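Local coordinates for 2-hydroxyisobutanoyl-CoA mutase large subunit (Aquincola tertiaricarbonis, PDB 4R3U), which acts with its small cobalamin-binding partner subunit to interconvert 2-hydroxyisobutyryl-CoA and (S)-3-hydroxybutyryl-CoA, at residues A[289-298]-A[320-331]. Numbering follows the deposited sequence.
Sequences VDEFAPRLAF and YAKIMKERFGAR. With 3KK (S-{(3R,5R,9R)-1-[(2R,3S,4R,5R)-5-(6-amino-9H-purin-9-yl)-4-hydroxy-3-(phosphonooxy)tetrahydrofuran-2-yl]-3,5,9-trihydroxy-8,8-dimethyl-3,5-dioxido-10,14-dioxo-2,4,6-trioxa-11,15-diaza-3lambda~5~,5lambda~5~-diphosphaheptadecan-17-yl} 2-hydroxy-2-methylpropanethioate), chain F.
M324 reaches from the helix 306-327 to A293 and V289 through a doubly bent chain. From CB, CG settles 3.5 Å above one face of the Y320 ring, toward its rim. Bends at chi2 and chi3 (-79°) then carry SD to 3.6 Å from F328 CD2 and fold CE across to 289-298, where this methyl lies 3.5 Å from A293 CB and 3.7 Å from V289 CG1. The edge of the F298 ring is directed at a face of Y320 in an offset edge-to-face pair, as the 77° between the planes and the 5.2 Å between centroids attest. In the TIM-barrel fold, this places the loop before strand 298-302 against the helix that follows the strand. The CB bonds of R295, at the end of the 3-10 turn 293-295, and of A297 point away from the helix; R295 NH1 hydrogen-bonds phosphate oxygen O8A of the acyl-CoA 3KK, and A297 CB packs on its CDP. Beyond the helix, past positive-phi G329, R331 N donates to the syn lone pair of D290 OD2 at 2.8 Å and 158°, while D290 OD1 accepts a hydrogen bond from S335 OG. Replacing D290 with an alanine would probably leave R331 N and S335 OG without this shared acceptor group and untie the loop from the post-helix turn. V289 CG2 lies 3.5 Å from F328 O, and both its methyls pack against F328 CB.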
ATOM      1  N   VAL A 289       4.533  26.062  32.062  1.00 43.62           N
ATOM      2  CA  VAL A 289       4.577  25.074  30.974  1.00 41.86           C
ATOM      3  C   VAL A 289       3.453  24.042  31.060  1.00 44.57           C
ATOM      4  O   VAL A 289       2.832  23.731  30.042  1.00 42.76           O
ATOM      5  CB  VAL A 289       5.956  24.376  30.818  1.00 46.95           C
ATOM      6  CG1 VAL A 289       6.159  23.901  29.386  1.00 44.59           C
ATOM      7  CG2 VAL A 289       7.109  25.269  31.270  1.00 48.87           C
ATOM      8  N   ASP A 290       3.176  23.529  32.271  1.00 42.32           N
ATOM      9  CA  ASP A 290       2.151  22.498  32.470  1.00 41.51           C
ATOM     10  C   ASP A 290       0.692  22.972  32.283  1.00 44.82           C
ATOM     11  O   ASP A 290      -0.211  22.143  32.147  1.00 44.34           O
ATOM     12  CB  ASP A 290       2.396  21.704  33.770  1.00 44.54           C
ATOM     13  CG  ASP A 290       3.699  20.914  33.797  1.00 53.18           C
ATOM     14  OD1 ASP A 290       4.076  20.355  32.756  1.00 52.10           O
ATOM     15  OD2 ASP A 290       4.307  20.803  34.883  1.00 64.62           O
ATOM     16  N   GLU A 291       0.472  24.300  32.212  1.00 40.26           N
ATOM     17  CA  GLU A 291      -0.859  24.862  31.967  1.00 38.86           C
ATOM     18  C   GLU A 291      -1.236  24.764  30.472  1.00 41.28           C
ATOM     19  O   GLU A 291      -2.418  24.884  30.153  1.00 42.68           O
ATOM     20  CB  GLU A 291      -0.924  26.343  32.388  1.00 40.82           C
ATOM     21  CG  GLU A 291      -0.818  26.638  33.875  1.00 51.91           C
ATOM     22  CD  GLU A 291      -1.087  28.096  34.208  1.00 74.25           C
ATOM     23  OE1 GLU A 291      -0.172  28.763  34.750  1.00 67.73           O
ATOM     24  OE2 GLU A 291      -2.205  28.579  33.904  1.00 62.42           O
ATOM     25  N   PHE A 292      -0.247  24.605  29.554  1.00 34.29           N
ATOM     26  CA  PHE A 292      -0.507  24.619  28.105  1.00 32.04           C
ATOM     27  C   PHE A 292       0.173  23.523  27.297  1.00 34.92           C
ATOM     28  O   PHE A 292      -0.407  23.069  26.308  1.00 35.82           O
ATOM     29  CB  PHE A 292      -0.209  26.020  27.512  1.00 32.85           C
ATOM     30  CG  PHE A 292       1.255  26.398  27.479  1.00 33.13           C
ATOM     31  CD1 PHE A 292       1.865  26.980  28.588  1.00 35.31           C
ATOM     32  CD2 PHE A 292       2.029  26.170  26.339  1.00 31.79           C
ATOM     33  CE1 PHE A 292       3.223  27.311  28.564  1.00 35.00           C
ATOM     34  CE2 PHE A 292       3.388  26.498  26.318  1.00 33.31           C
ATOM     35  CZ  PHE A 292       3.976  27.060  27.434  1.00 32.37           C
ATOM     36  N   ALA A 293       1.386  23.080  27.702  1.00 30.50           N
ATOM     37  CA  ALA A 293       2.113  22.007  27.008  1.00 28.42           C
ATOM     38  C   ALA A 293       1.288  20.740  26.733  1.00 32.74           C
ATOM     39  O   ALA A 293       1.384  20.220  25.601  1.00 30.77           O
ATOM     40  CB  ALA A 293       3.403  21.674  27.708  1.00 29.32           C
ATOM     41  N   PRO A 294       0.404  20.271  27.666  1.00 30.92           N
ATOM     42  CA  PRO A 294      -0.416  19.077  27.357  1.00 30.71           C
ATOM     43  C   PRO A 294      -1.290  19.204  26.101  1.00 34.32           C
ATOM     44  O   PRO A 294      -1.529  18.205  25.424  1.00 31.64           O
ATOM     45  CB  PRO A 294      -1.285  18.917  28.608  1.00 33.77           C
ATOM     46  CG  PRO A 294      -0.536  19.577  29.687  1.00 39.03           C
ATOM     47  CD  PRO A 294       0.145  20.735  29.045  1.00 34.03           C
ATOM     48  N   ARG A 295      -1.730  20.448  25.790  1.00 32.68           N
ATOM     49  CA  ARG A 295      -2.591  20.807  24.662  1.00 32.56           C
ATOM     50  C   ARG A 295      -1.878  21.236  23.368  1.00 39.01           C
ATOM     51  O   ARG A 295      -2.534  21.419  22.331  1.00 37.96           O
ATOM     52  CB  ARG A 295      -3.656  21.823  25.085  1.00 32.78           C
ATOM     53  CG  ARG A 295      -4.887  21.183  25.730  1.00 36.69           C
ATOM     54  CD  ARG A 295      -5.755  20.500  24.688  1.00 43.53           C
ATOM     55  NE  ARG A 295      -6.592  19.483  25.301  1.00 55.20           N
ATOM     56  CZ  ARG A 295      -7.162  18.480  24.651  1.00 63.06           C
ATOM     57  NH1 ARG A 295      -7.906  17.603  25.301  1.00 63.87           N
ATOM     58  NH2 ARG A 295      -7.000  18.352  23.343  1.00 40.37           N
ATOM     59  N   LEU A 296      -0.530  21.348  23.406  1.00 35.58           N
ATOM     60  CA  LEU A 296       0.244  21.641  22.204  1.00 32.65           C
ATOM     61  C   LEU A 296       0.155  20.397  21.326  1.00 35.70           C
ATOM     62  O   LEU A 296      -0.001  19.280  21.838  1.00 37.50           O
ATOM     63  CB  LEU A 296       1.728  21.924  22.537  1.00 32.43           C
ATOM     64  CG  LEU A 296       2.070  23.198  23.309  1.00 36.40           C
ATOM     65  CD1 LEU A 296       3.513  23.163  23.780  1.00 37.03           C
ATOM     66  CD2 LEU A 296       1.816  24.441  22.465  1.00 33.47           C
ATOM     67  N   ALA A 297       0.241  20.581  20.014  1.00 29.63           N
ATOM     68  CA  ALA A 297       0.165  19.496  19.035  1.00 27.35           C
ATOM     69  C   ALA A 297       1.008  19.861  17.823  1.00 28.35           C
ATOM     70  O   ALA A 297       1.413  21.025  17.656  1.00 27.77           O
ATOM     71  CB  ALA A 297      -1.287  19.227  18.637  1.00 27.70           C
ATOM     72  N   PHE A 298       1.294  18.858  16.998  1.00 23.07           N
ATOM     73  CA  PHE A 298       2.155  18.960  15.811  1.00 21.53           C
ATOM     74  C   PHE A 298       1.494  18.420  14.550  1.00 22.97           C
ATOM     75  O   PHE A 298       0.440  17.776  14.607  1.00 22.70           O
ATOM     76  CB  PHE A 298       3.471  18.207  16.081  1.00 22.76           C
ATOM     77  CG  PHE A 298       4.267  18.788  17.215  1.00 24.21           C
ATOM     78  CD1 PHE A 298       3.965  18.468  18.538  1.00 26.18           C
ATOM     79  CD2 PHE A 298       5.291  19.691  16.971  1.00 25.75           C
ATOM     80  CE1 PHE A 298       4.665  19.057  19.592  1.00 27.67           C
ATOM     81  CE2 PHE A 298       6.009  20.260  18.033  1.00 28.98           C
ATOM     82  CZ  PHE A 298       5.683  19.946  19.330  1.00 27.13           C
ATOM     83  N   TYR A 320      11.039  15.602  21.786  1.00 28.07           N
ATOM     84  CA  TYR A 320      10.011  16.432  22.385  1.00 29.34           C
ATOM     85  C   TYR A 320       9.889  16.176  23.880  1.00 36.68           C
ATOM     86  O   TYR A 320       9.866  17.143  24.641  1.00 38.91           O
ATOM     87  CB  TYR A 320       8.657  16.202  21.697  1.00 29.37           C
ATOM     88  CG  TYR A 320       7.523  16.969  22.347  1.00 28.66           C
ATOM     89  CD1 TYR A 320       7.404  18.348  22.185  1.00 29.76           C
ATOM     90  CD2 TYR A 320       6.572  16.317  23.130  1.00 27.79           C
ATOM     91  CE1 TYR A 320       6.355  19.059  22.770  1.00 27.81           C
ATOM     92  CE2 TYR A 320       5.523  17.014  23.718  1.00 28.22           C
ATOM     93  CZ  TYR A 320       5.422  18.387  23.538  1.00 32.93           C
ATOM     94  OH  TYR A 320       4.395  19.079  24.117  1.00 31.10           O
ATOM     95  N   ALA A 321       9.809  14.881  24.300  1.00 33.56           N
ATOM     96  CA  ALA A 321       9.723  14.512  25.719  1.00 34.41           C
ATOM     97  C   ALA A 321      10.907  15.084  26.502  1.00 38.67           C
ATOM     98  O   ALA A 321      10.693  15.759  27.524  1.00 37.30           O
ATOM     99  CB  ALA A 321       9.681  13.011  25.874  1.00 34.64           C
ATOM    100  N   LYS A 322      12.149  14.860  25.976  1.00 33.51           N
ATOM    101  CA  LYS A 322      13.396  15.301  26.590  1.00 33.47           C
ATOM    102  C   LYS A 322      13.477  16.814  26.746  1.00 36.54           C
ATOM    103  O   LYS A 322      13.907  17.280  27.795  1.00 35.47           O
ATOM    104  CB  LYS A 322      14.613  14.718  25.850  1.00 34.34           C
ATOM    105  CG  LYS A 322      14.775  13.226  26.093  1.00 36.95           C
ATOM    106  CD  LYS A 322      15.866  12.571  25.256  1.00 39.17           C
ATOM    107  CE  LYS A 322      16.100  11.159  25.753  1.00 32.68           C
ATOM    108  NZ  LYS A 322      17.294  10.529  25.130  1.00 40.86           N
ATOM    109  N   ILE A 323      13.026  17.569  25.721  1.00 33.55           N
ATOM    110  CA  ILE A 323      13.033  19.044  25.689  1.00 32.61           C
ATOM    111  C   ILE A 323      12.098  19.593  26.763  1.00 36.45           C
ATOM    112  O   ILE A 323      12.508  20.431  27.562  1.00 36.85           O
ATOM    113  CB  ILE A 323      12.678  19.578  24.267  1.00 33.67           C
ATOM    114  CG1 ILE A 323      13.796  19.262  23.239  1.00 33.64           C
ATOM    115  CG2 ILE A 323      12.359  21.068  24.277  1.00 33.66           C
ATOM    116  CD1 ILE A 323      13.297  19.369  21.703  1.00 33.29           C
ATOM    117  N   MET A 324      10.845  19.111  26.776  1.00 33.17           N
ATOM    118  CA  MET A 324       9.803  19.516  27.721  1.00 33.76           C
ATOM    119  C   MET A 324      10.182  19.235  29.178  1.00 37.99           C
ATOM    120  O   MET A 324      10.072  20.137  30.019  1.00 38.75           O
ATOM    121  CB  MET A 324       8.446  18.894  27.328  1.00 35.49           C
ATOM    122  CG  MET A 324       7.950  19.334  25.944  1.00 37.84           C
ATOM    123  SD  MET A 324       8.040  21.127  25.567  1.00 42.43           S
ATOM    124  CE  MET A 324       6.660  21.684  26.404  1.00 39.33           C
ATOM    125  N   LYS A 325      10.717  18.033  29.455  1.00 34.35           N
ATOM    126  CA  LYS A 325      11.170  17.651  30.785  1.00 36.45           C
ATOM    127  C   LYS A 325      12.445  18.368  31.185  1.00 41.67           C
ATOM    128  O   LYS A 325      12.455  19.041  32.217  1.00 42.54           O
ATOM    129  CB  LYS A 325      11.366  16.122  30.908  1.00 39.86           C
ATOM    130  CG  LYS A 325      11.585  15.667  32.358  1.00 49.31           C
ATOM    131  CD  LYS A 325      12.308  14.330  32.462  1.00 55.89           C
ATOM    132  CE  LYS A 325      11.927  13.630  33.728  1.00 66.23           C
ATOM    133  NZ  LYS A 325      12.169  12.167  33.633  1.00 74.34           N
ATOM    134  N   GLU A 326      13.533  18.185  30.402  1.00 37.78           N
ATOM    135  CA  GLU A 326      14.855  18.720  30.730  1.00 38.28           C
ATOM    136  C   GLU A 326      15.034  20.199  30.543  1.00 46.09           C
ATOM    137  O   GLU A 326      15.596  20.849  31.435  1.00 48.76           O
ATOM    138  CB  GLU A 326      15.990  17.923  30.069  1.00 38.97           C
ATOM    139  CG  GLU A 326      16.015  16.432  30.409  1.00 47.75           C
ATOM    140  CD  GLU A 326      16.197  15.955  31.845  1.00 66.32           C
ATOM    141  OE1 GLU A 326      16.923  16.624  32.619  1.00 63.07           O
ATOM    142  OE2 GLU A 326      15.678  14.861  32.168  1.00 62.44           O
ATOM    143  N   ARG A 327      14.564  20.747  29.408  1.00 41.61           N
ATOM    144  CA  ARG A 327      14.725  22.165  29.102  1.00 41.32           C
ATOM    145  C   ARG A 327      13.618  23.046  29.697  1.00 45.45           C
ATOM    146  O   ARG A 327      13.898  24.162  30.122  1.00 46.07           O
ATOM    147  CB  ARG A 327      14.850  22.364  27.579  1.00 39.49           C
ATOM    148  CG  ARG A 327      15.240  23.779  27.157  1.00 43.24           C
ATOM    149  CD  ARG A 327      14.767  24.083  25.751  1.00 46.34           C
ATOM    150  NE  ARG A 327      15.139  25.441  25.380  1.00 56.67           N
ATOM    151  CZ  ARG A 327      16.121  25.728  24.536  1.00 64.84           C
ATOM    152  NH1 ARG A 327      16.425  26.983  24.271  1.00 47.99           N
ATOM    153  NH2 ARG A 327      16.749  24.758  23.881  1.00 56.79           N
ATOM    154  N   PHE A 328      12.369  22.584  29.690  1.00 40.21           N
ATOM    155  CA  PHE A 328      11.308  23.430  30.209  1.00 38.95           C
ATOM    156  C   PHE A 328      10.891  23.147  31.644  1.00 43.00           C
ATOM    157  O   PHE A 328      10.203  23.972  32.254  1.00 42.77           O
ATOM    158  CB  PHE A 328      10.137  23.561  29.214  1.00 38.58           C
ATOM    159  CG  PHE A 328      10.569  24.211  27.914  1.00 38.34           C
ATOM    160  CD1 PHE A 328      11.020  25.534  27.887  1.00 42.39           C
ATOM    161  CD2 PHE A 328      10.570  23.492  26.725  1.00 37.86           C
ATOM    162  CE1 PHE A 328      11.442  26.129  26.684  1.00 42.19           C
ATOM    163  CE2 PHE A 328      10.978  24.090  25.518  1.00 39.52           C
ATOM    164  CZ  PHE A 328      11.405  25.401  25.506  1.00 38.82           C
ATOM    165  N   GLY A 329      11.367  22.021  32.188  1.00 39.12           N
ATOM    166  CA  GLY A 329      11.070  21.590  33.543  1.00 38.71           C
ATOM    167  C   GLY A 329       9.627  21.185  33.750  1.00 42.78           C
ATOM    168  O   GLY A 329       9.070  21.392  34.828  1.00 44.59           O
ATOM    169  N   ALA A 330       9.010  20.604  32.735  1.00 40.90           N
ATOM    170  CA  ALA A 330       7.618  20.154  32.822  1.00 41.05           C
ATOM    171  C   ALA A 330       7.517  19.013  33.837  1.00 47.19           C
ATOM    172  O   ALA A 330       8.456  18.214  33.969  1.00 46.80           O
ATOM    173  CB  ALA A 330       7.118  19.694  31.453  1.00 39.07           C
ATOM    174  N   ARG A 331       6.414  18.991  34.611  1.00 45.03           N
ATOM    175  CA  ARG A 331       6.176  17.963  35.624  1.00 46.29           C
ATOM    176  C   ARG A 331       4.945  17.095  35.323  1.00 52.70           C
ATOM    177  O   ARG A 331       4.822  16.006  35.888  1.00 55.55           O
ATOM    178  CB  ARG A 331       6.143  18.579  37.026  1.00 44.68           C
ATOM    179  CG  ARG A 331       7.376  19.409  37.292  1.00 44.94           C
ATOM    180  CD  ARG A 331       7.580  19.775  38.717  1.00 57.36           C
ATOM    181  NE  ARG A 331       8.771  20.593  38.912  1.00 71.87           N
ATOM    182  CZ  ARG A 331      10.029  20.183  38.736  1.00 88.64           C
ATOM    183  NH1 ARG A 331      10.284  18.938  38.345  1.00 65.70           N
ATOM    184  NH2 ARG A 331      11.041  21.002  38.990  1.00 83.13           N
TER
HETATM  185  C4  3KK F 802      -2.276  23.357   3.403  0.50  6.91           C
HETATM  186  C3  3KK F 802      -2.520  21.898   3.772  0.50 12.48           C
HETATM  187  C2  3KK F 802      -1.434  21.010   3.168  0.50 14.70           C
HETATM  188  O3  3KK F 802      -3.776  21.527   3.229  0.50 11.40           O
HETATM  189  C1  3KK F 802      -2.561  21.676   5.290  0.50 19.36           C
HETATM  190  O1  3KK F 802      -1.776  22.232   6.061  0.50 19.20           O
HETATM  191  S1P 3KK F 802      -3.828  20.560   5.793  0.50 26.37           S
HETATM  192  C2P 3KK F 802      -3.667  20.533   7.601  0.50 22.78           C
HETATM  193  C3P 3KK F 802      -4.859  19.847   8.219  0.50 22.35           C
HETATM  194  N4P 3KK F 802      -4.635  19.767   9.656  0.50 20.57           N
HETATM  195  C5P 3KK F 802      -5.235  18.849  10.420  0.50 21.79           C
HETATM  196  O5P 3KK F 802      -6.033  18.004  10.002  0.50 21.65           O
HETATM  197  C6P 3KK F 802      -4.832  18.945  11.895  0.50 24.04           C
HETATM  198  C7P 3KK F 802      -5.620  17.984  12.774  0.50 26.92           C
HETATM  199  N8P 3KK F 802      -5.129  18.044  14.156  0.50 28.88           N
HETATM  200  C9P 3KK F 802      -5.790  17.436  15.153  0.50 28.49           C
HETATM  201  O9P 3KK F 802      -6.845  16.826  14.974  0.50 29.02           O
HETATM  202  CAP 3KK F 802      -5.210  17.642  16.583  0.50 27.59           C
HETATM  203  OAP 3KK F 802      -4.674  18.970  16.765  0.50 27.43           O
HETATM  204  CBP 3KK F 802      -4.299  16.495  17.139  0.50 27.99           C
HETATM  205  CDP 3KK F 802      -4.006  16.736  18.627  0.50 26.17           C
HETATM  206  CEP 3KK F 802      -2.957  16.432  16.401  0.50 28.00           C
HETATM  207  CCP 3KK F 802      -5.003  15.125  17.045  0.50 29.25           C
HETATM  208  O6A 3KK F 802      -6.300  15.232  17.659  0.50 28.82           O
HETATM  209  P2A 3KK F 802      -7.491  14.213  17.440  0.50 29.74           P
HETATM  210  O4A 3KK F 802      -7.594  13.865  16.016  0.50 28.43           O
HETATM  211  O5A 3KK F 802      -8.681  14.775  18.124  0.50 33.02           O
HETATM  212  O3A 3KK F 802      -6.913  12.913  18.224  0.50 33.55           O
HETATM  213  P1A 3KK F 802      -6.653  12.752  19.838  0.50 33.76           P
HETATM  214  O1A 3KK F 802      -6.585  14.062  20.541  0.50 34.58           O
HETATM  215  O2A 3KK F 802      -5.530  11.814  20.001  0.50 32.48           O
HETATM  216  O5B 3KK F 802      -8.032  11.957  20.181  0.50 33.39           O
HETATM  217  C5B 3KK F 802      -9.257  12.612  20.579  0.50 34.44           C
HETATM  218  C4B 3KK F 802      -9.655  12.170  21.999  0.50 36.96           C
HETATM  219  O4B 3KK F 802      -9.572  10.721  22.162  0.50 38.51           O
HETATM  220  C3B 3KK F 802      -8.728  12.780  23.046  0.50 38.73           C
HETATM  221  O3B 3KK F 802      -9.522  13.106  24.212  0.50 44.84           O
HETATM  222  P3B 3KK F 802      -9.836  14.620  24.678  0.50 43.89           P
HETATM  223  O8A 3KK F 802      -8.481  15.166  24.920  0.50 39.49           O
HETATM  224  O7A 3KK F 802     -10.572  15.179  23.525  0.50 45.33           O
HETATM  225  O9A 3KK F 802     -10.661  14.398  25.890  0.50 47.76           O
HETATM  226  C2B 3KK F 802      -7.753  11.657  23.351  0.50 35.54           C
HETATM  227  O2B 3KK F 802      -7.195  11.773  24.666  0.50 35.58           O
HETATM  228  C1B 3KK F 802      -8.632  10.429  23.219  0.50 38.06           C
HETATM  229  N9A 3KK F 802      -7.855   9.209  22.846  0.50 42.50           N
HETATM  230  C8A 3KK F 802      -7.173   8.960  21.730  0.50 42.80           C
HETATM  231  N7A 3KK F 802      -6.633   7.749  21.834  0.50 44.40           N
HETATM  232  C5A 3KK F 802      -6.999   7.226  23.010  0.50 46.16           C
HETATM  233  C4A 3KK F 802      -7.768   8.140  23.636  0.50 45.41           C
HETATM  234  N3A 3KK F 802      -8.297   7.897  24.864  0.50 44.89           N
HETATM  235  C2A 3KK F 802      -8.064   6.662  25.510  0.50 45.91           C
HETATM  236  N1A 3KK F 802      -7.251   5.728  24.810  0.50 46.88           N
HETATM  237  C6A 3KK F 802      -6.736   6.041  23.602  0.50 45.41           C
HETATM  238  N6A 3KK F 802      -5.967   5.176  22.938  0.50 43.70           N